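Local coordinates for protein biphenyl 2,3-Dioxygenase Beta Subunit (Sphingobium yanoikuyae, PDB 2GBW) that probably serves as the small, NTF2-like beta subunit of a ring-hydroxylating dioxygenase that acts on biphenyl, at residues V12-E23 with R140-F151. Residues are numbered along the deposited sequence; the frame is centred on the assembly and turned at random.
Sequences VHYDIEAHYRAE and REDKLRRDGNGF
Tyr20 of helix 10-28 meets Arg140 and Asp142 on strand 132-147. From CB, CG stands beside the backbone N (chi1 -82°), and the ring's hydroxyl end reaches the strand's side chains. From CG to CZ one face is covered by the Arg140 guanidinium: NH2 sits over the ring centre, the planes differ by 28°, and Arg140 CZ lies over the face, 3.9 Å from the Tyr20 ring centroid, a cation-pi stack. At the ring's edge, Tyr20 OH donates a very short 2.5 Å hydrogen bond to Asp142 OD2 and accepts one from a water. Arg140 NH1 forms salt bridges to Glu23 OE1 (3.3 Å) and the C-terminal carboxylate of Cys174; Arg156 pairs with Glu23 and Asp142, and Glu23 OE2 also accepts a hydrogen bond from Trp35. A leucine in place of Tyr20 would probably leave Asp142 OD2 without its hydroxyl donor and Arg140 without its aromatic platform.

Toward the hairpin's type II' turn, Phe151 sets CB over a face of the His19 imidazole, 4.0 Å from its centroid, and turns its ring edge toward the His19 face, offset, planes at 80°. Phe151 CZ packs on Ile16 CG1 at 3.9 Å. His19, a zinc ligand in a structure of this protein, shares a water with Phe151 N. Helix and curved sheet, arranged as in NTF2-like folds, are joined by aromatic and apolar packing at one end and, at the other, by a buried charge network whose acids would offset the arginines.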
loop_
_atom_site.group_PDB
_atom_site.type_symbol
_atom_site.label_atom_id
_atom_site.label_comp_id
_atom_site.label_asym_id
_atom_site.label_seq_id
_atom_site.Cartn_x
_atom_site.Cartn_y
_atom_site.Cartn_z
ATOM N N VAL B 12 36.477 20.925 -5.554
ATOM C CA VAL B 12 36.420 20.094 -4.360
ATOM C C VAL B 12 35.054 19.478 -4.260
ATOM O O VAL B 12 34.923 18.303 -3.927
ATOM C CB VAL B 12 36.760 20.867 -3.079
ATOM C CG1 VAL B 12 36.398 19.984 -1.825
ATOM C CG2 VAL B 12 38.230 21.271 -3.145
ATOM N N HIS B 13 34.009 20.255 -4.572
ATOM C CA HIS B 13 32.684 19.677 -4.666
ATOM C C HIS B 13 32.605 18.418 -5.557
ATOM O O HIS B 13 32.015 17.416 -5.165
ATOM C CB HIS B 13 31.665 20.673 -5.217
ATOM C CG HIS B 13 30.260 20.161 -5.111
ATOM N ND1 HIS B 13 29.667 19.355 -6.076
ATOM C CD2 HIS B 13 29.354 20.271 -4.109
ATOM C CE1 HIS B 13 28.439 19.046 -5.678
ATOM N NE2 HIS B 13 28.226 19.610 -4.507
ATOM N N TYR B 14 33.162 18.507 -6.760
ATOM C CA TYR B 14 33.177 17.376 -7.684
ATOM C C TYR B 14 33.843 16.175 -7.034
ATOM O O TYR B 14 33.339 15.037 -7.068
ATOM C CB TYR B 14 33.947 17.715 -8.977
ATOM C CG TYR B 14 33.967 16.491 -9.860
ATOM C CD1 TYR B 14 32.923 16.252 -10.754
ATOM C CD2 TYR B 14 34.987 15.531 -9.755
ATOM C CE1 TYR B 14 32.912 15.132 -11.551
ATOM C CE2 TYR B 14 34.994 14.393 -10.563
ATOM C CZ TYR B 14 33.942 14.192 -11.449
ATOM O OH TYR B 14 33.854 13.065 -12.255
ATOM N N ASP B 15 34.959 16.421 -6.377
ATOM C CA ASP B 15 35.711 15.306 -5.771
ATOM C C ASP B 15 34.941 14.612 -4.653
ATOM O O ASP B 15 35.005 13.390 -4.507
ATOM C CB ASP B 15 37.030 15.839 -5.285
ATOM C CG ASP B 15 37.997 16.107 -6.415
ATOM O OD1 ASP B 15 37.783 15.672 -7.575
ATOM O OD2 ASP B 15 39.006 16.732 -6.112
ATOM N N ILE B 16 34.164 15.375 -3.903
ATOM C CA ILE B 16 33.336 14.808 -2.822
ATOM C C ILE B 16 32.195 13.993 -3.414
ATOM O O ILE B 16 31.906 12.901 -2.979
ATOM C CB ILE B 16 32.818 15.935 -1.902
ATOM C CG1 ILE B 16 33.955 16.567 -1.095
ATOM C CG2 ILE B 16 31.749 15.360 -0.952
ATOM C CD1 ILE B 16 33.540 17.922 -0.356
ATOM N N GLU B 17 31.538 14.503 -4.449
ATOM C CA GLU B 17 30.519 13.742 -5.147
ATOM C C GLU B 17 31.051 12.409 -5.728
ATOM O O GLU B 17 30.356 11.366 -5.655
ATOM C CB GLU B 17 29.920 14.604 -6.249
ATOM C CG GLU B 17 29.012 15.710 -5.675
ATOM C CD GLU B 17 27.542 15.611 -6.053
ATOM O OE1 GLU B 17 26.980 14.481 -6.143
ATOM O OE2 GLU B 17 26.943 16.711 -6.222
ATOM N N ALA B 18 32.223 12.461 -6.360
ATOM C CA ALA B 18 32.850 11.286 -6.917
ATOM C C ALA B 18 33.189 10.238 -5.826
ATOM O O ALA B 18 32.962 9.051 -6.022
ATOM C CB ALA B 18 34.103 11.696 -7.705
ATOM N N HIS B 19 33.692 10.697 -4.675
ATOM C CA HIS B 19 33.871 9.868 -3.498
ATOM C C HIS B 19 32.555 9.182 -3.049
ATOM O O HIS B 19 32.540 7.976 -2.839
ATOM C CB HIS B 19 34.419 10.710 -2.326
ATOM C CG HIS B 19 34.446 9.983 -1.018
ATOM N ND1 HIS B 19 35.511 9.191 -0.633
ATOM C CD2 HIS B 19 33.517 9.878 -0.031
ATOM C CE1 HIS B 19 35.235 8.647 0.539
ATOM N NE2 HIS B 19 34.046 9.062 0.932
ATOM N N TYR B 20 31.496 9.967 -2.910
ATOM C CA TYR B 20 30.192 9.434 -2.539
ATOM C C TYR B 20 29.644 8.440 -3.570
ATOM O O TYR B 20 29.071 7.425 -3.194
ATOM C CB TYR B 20 29.197 10.567 -2.299
ATOM C CG TYR B 20 29.252 11.212 -0.927
ATOM C CD1 TYR B 20 29.919 10.616 0.129
ATOM C CD2 TYR B 20 28.621 12.420 -0.692
ATOM C CE1 TYR B 20 29.953 11.213 1.380
ATOM C CE2 TYR B 20 28.649 13.012 0.545
ATOM C CZ TYR B 20 29.320 12.410 1.579
ATOM O OH TYR B 20 29.347 13.012 2.810
ATOM N N ARG B 21 29.821 8.715 -4.862
ATOM C CA ARG B 21 29.366 7.768 -5.924
ATOM C C ARG B 21 30.109 6.449 -5.833
ATOM O O ARG B 21 29.500 5.382 -5.947
ATOM C CB ARG B 21 29.529 8.416 -7.313
ATOM C CG ARG B 21 28.477 9.479 -7.618
ATOM C CD ARG B 21 28.544 9.958 -9.100
ATOM N NE ARG B 21 29.768 10.634 -9.481
ATOM C CZ ARG B 21 29.921 11.955 -9.553
ATOM N NH1 ARG B 21 28.928 12.766 -9.238
ATOM N NH2 ARG B 21 31.073 12.477 -9.942
ATOM N N ALA B 22 31.415 6.514 -5.525
ATOM C CA ALA B 22 32.223 5.283 -5.372
ATOM C C ALA B 22 31.801 4.498 -4.150
ATOM O O ALA B 22 31.761 3.244 -4.188
ATOM C CB ALA B 22 33.778 5.602 -5.407
ATOM N N GLU B 23 31.480 5.229 -3.090
ATOM C CA GLU B 23 30.966 4.645 -1.865
ATOM C C GLU B 23 29.681 3.867 -2.130
ATOM O O GLU B 23 29.577 2.699 -1.803
ATOM C CB GLU B 23 30.719 5.742 -0.836
ATOM C CG GLU B 23 30.204 5.255 0.490
ATOM C CD GLU B 23 30.284 6.310 1.565
ATOM O OE1 GLU B 23 29.696 7.386 1.379
ATOM O OE2 GLU B 23 30.939 6.067 2.586
ATOM N N ARG B 140 22.133 12.882 5.915
ATOM C CA ARG B 140 23.429 12.445 6.325
ATOM C C ARG B 140 24.269 13.705 6.618
ATOM O O ARG B 140 24.269 14.662 5.843
ATOM C CB ARG B 140 24.075 11.604 5.230
ATOM C CG ARG B 140 25.504 11.205 5.573
ATOM C CD ARG B 140 26.036 10.118 4.669
ATOM N NE ARG B 140 26.161 10.582 3.285
ATOM C CZ ARG B 140 26.522 9.821 2.263
ATOM N NH1 ARG B 140 26.842 8.564 2.452
ATOM N NH2 ARG B 140 26.602 10.345 1.039
ATOM N N GLU B 141 24.959 13.692 7.752
ATOM C CA GLU B 141 25.833 14.779 8.165
ATOM C C GLU B 141 27.195 14.122 8.426
ATOM O O GLU B 141 27.328 13.375 9.398
ATOM C CB GLU B 141 25.277 15.498 9.397
ATOM C CG GLU B 141 23.919 16.146 9.144
ATOM C CD GLU B 141 23.225 16.711 10.382
ATOM O OE1 GLU B 141 23.744 16.607 11.525
ATOM O OE2 GLU B 141 22.122 17.289 10.177
ATOM N N ASP B 142 28.165 14.363 7.523
ATOM C CA ASP B 142 29.548 13.795 7.618
ATOM C C ASP B 142 30.552 14.867 7.963
ATOM O O ASP B 142 30.388 16.028 7.571
ATOM C CB ASP B 142 30.006 13.187 6.277
ATOM C CG ASP B 142 29.329 11.863 5.911
ATOM O OD1 ASP B 142 28.711 11.191 6.780
ATOM O OD2 ASP B 142 29.481 11.462 4.713
ATOM N N LYS B 143 31.627 14.452 8.639
ATOM C CA LYS B 143 32.908 15.138 8.638
ATOM C C LYS B 143 33.841 14.223 7.877
ATOM O O LYS B 143 33.979 13.034 8.227
ATOM C CB LYS B 143 33.461 15.318 10.036
ATOM C CG LYS B 143 32.573 16.111 11.019
ATOM C CD LYS B 143 33.426 17.023 11.916
ATOM C CE LYS B 143 33.957 18.259 11.163
ATOM N NZ LYS B 143 35.246 18.854 11.673
ATOM N N LEU B 144 34.447 14.746 6.822
ATOM C CA LEU B 144 35.433 14.014 6.028
ATOM C C LEU B 144 36.793 14.659 6.160
ATOM O O LEU B 144 36.898 15.868 6.407
ATOM C CB LEU B 144 35.076 14.082 4.555
ATOM C CG LEU B 144 33.694 13.634 4.057
ATOM C CD1 LEU B 144 33.702 13.806 2.563
ATOM C CD2 LEU B 144 33.350 12.188 4.392
ATOM N N ARG B 145 37.847 13.873 5.981
ATOM C CA ARG B 145 39.162 14.473 5.744
ATOM C C ARG B 145 39.784 13.874 4.503
ATOM O O ARG B 145 39.467 12.765 4.081
ATOM C CB ARG B 145 40.097 14.285 6.926
ATOM C CG ARG B 145 40.339 12.824 7.266
ATOM C CD ARG B 145 41.523 12.671 8.237
ATOM N NE ARG B 145 41.097 12.994 9.596
ATOM C CZ ARG B 145 40.598 12.134 10.485
ATOM N NH1 ARG B 145 40.457 10.837 10.201
ATOM N NH2 ARG B 145 40.231 12.576 11.679
ATOM N N ARG B 146 40.683 14.647 3.925
ATOM C CA ARG B 146 41.456 14.229 2.780
ATOM C C ARG B 146 42.369 13.075 3.160
ATOM O O ARG B 146 42.995 13.085 4.215
ATOM C CB ARG B 146 42.287 15.396 2.255
ATOM C CG ARG B 146 41.504 16.321 1.330
ATOM C CD ARG B 146 40.974 17.564 2.062
ATOM N NE ARG B 146 40.332 18.519 1.140
ATOM C CZ ARG B 146 39.799 19.685 1.504
ATOM N NH1 ARG B 146 39.844 20.083 2.773
ATOM N NH2 ARG B 146 39.218 20.455 0.593
ATOM N N ASP B 147 42.395 12.068 2.298
ATOM C CA ASP B 147 43.228 10.906 2.492
ATOM C C ASP B 147 43.797 10.506 1.129
ATOM O O ASP B 147 43.097 9.968 0.281
ATOM C CB ASP B 147 42.404 9.781 3.115
ATOM C CG ASP B 147 43.272 8.614 3.541
ATOM O OD1 ASP B 147 43.957 8.707 4.599
ATOM O OD2 ASP B 147 43.280 7.615 2.780
ATOM N N GLY B 148 45.065 10.831 0.906
ATOM C CA GLY B 148 45.698 10.621 -0.398
ATOM C C GLY B 148 45.039 11.484 -1.460
ATOM O O GLY B 148 44.929 12.704 -1.301
ATOM N N ASN B 149 44.597 10.847 -2.543
ATOM C CA ASN B 149 43.865 11.549 -3.603
ATOM C C ASN B 149 42.361 11.462 -3.396
ATOM O O ASN B 149 41.599 11.833 -4.299
ATOM C CB ASN B 149 44.229 10.997 -4.998
ATOM C CG ASN B 149 44.994 12.011 -5.850
ATOM O OD1 ASN B 149 46.024 12.558 -5.421
ATOM N ND2 ASN B 149 44.485 12.268 -7.067
ATOM N N GLY B 150 41.916 10.991 -2.224
ATOM C CA GLY B 150 40.487 10.904 -1.916
ATOM C C GLY B 150 40.134 11.436 -0.529
ATOM O O GLY B 150 40.736 12.393 -0.035
ATOM N N PHE B 151 39.160 10.792 0.109
ATOM C CA PHE B 151 38.661 11.194 1.419
ATOM C C PHE B 151 38.403 9.961 2.246
ATOM O O PHE B 151 38.212 8.890 1.686
ATOM C CB PHE B 151 37.318 11.934 1.268
ATOM C CG PHE B 151 37.418 13.147 0.409
ATOM C CD1 PHE B 151 37.256 13.046 -0.966
ATOM C CD2 PHE B 151 37.761 14.375 0.961
ATOM C CE1 PHE B 151 37.386 14.158 -1.774
ATOM C CE2 PHE B 151 37.931 15.493 0.155
ATOM C CZ PHE B 151 37.709 15.385 -1.216
HETATM O O HOH W 1 37.881 8.526 -1.849
HETATM O O HOH W 2 26.819 13.884 3.631
HETATM O O HOH W 3 27.845 7.886 -0.445
#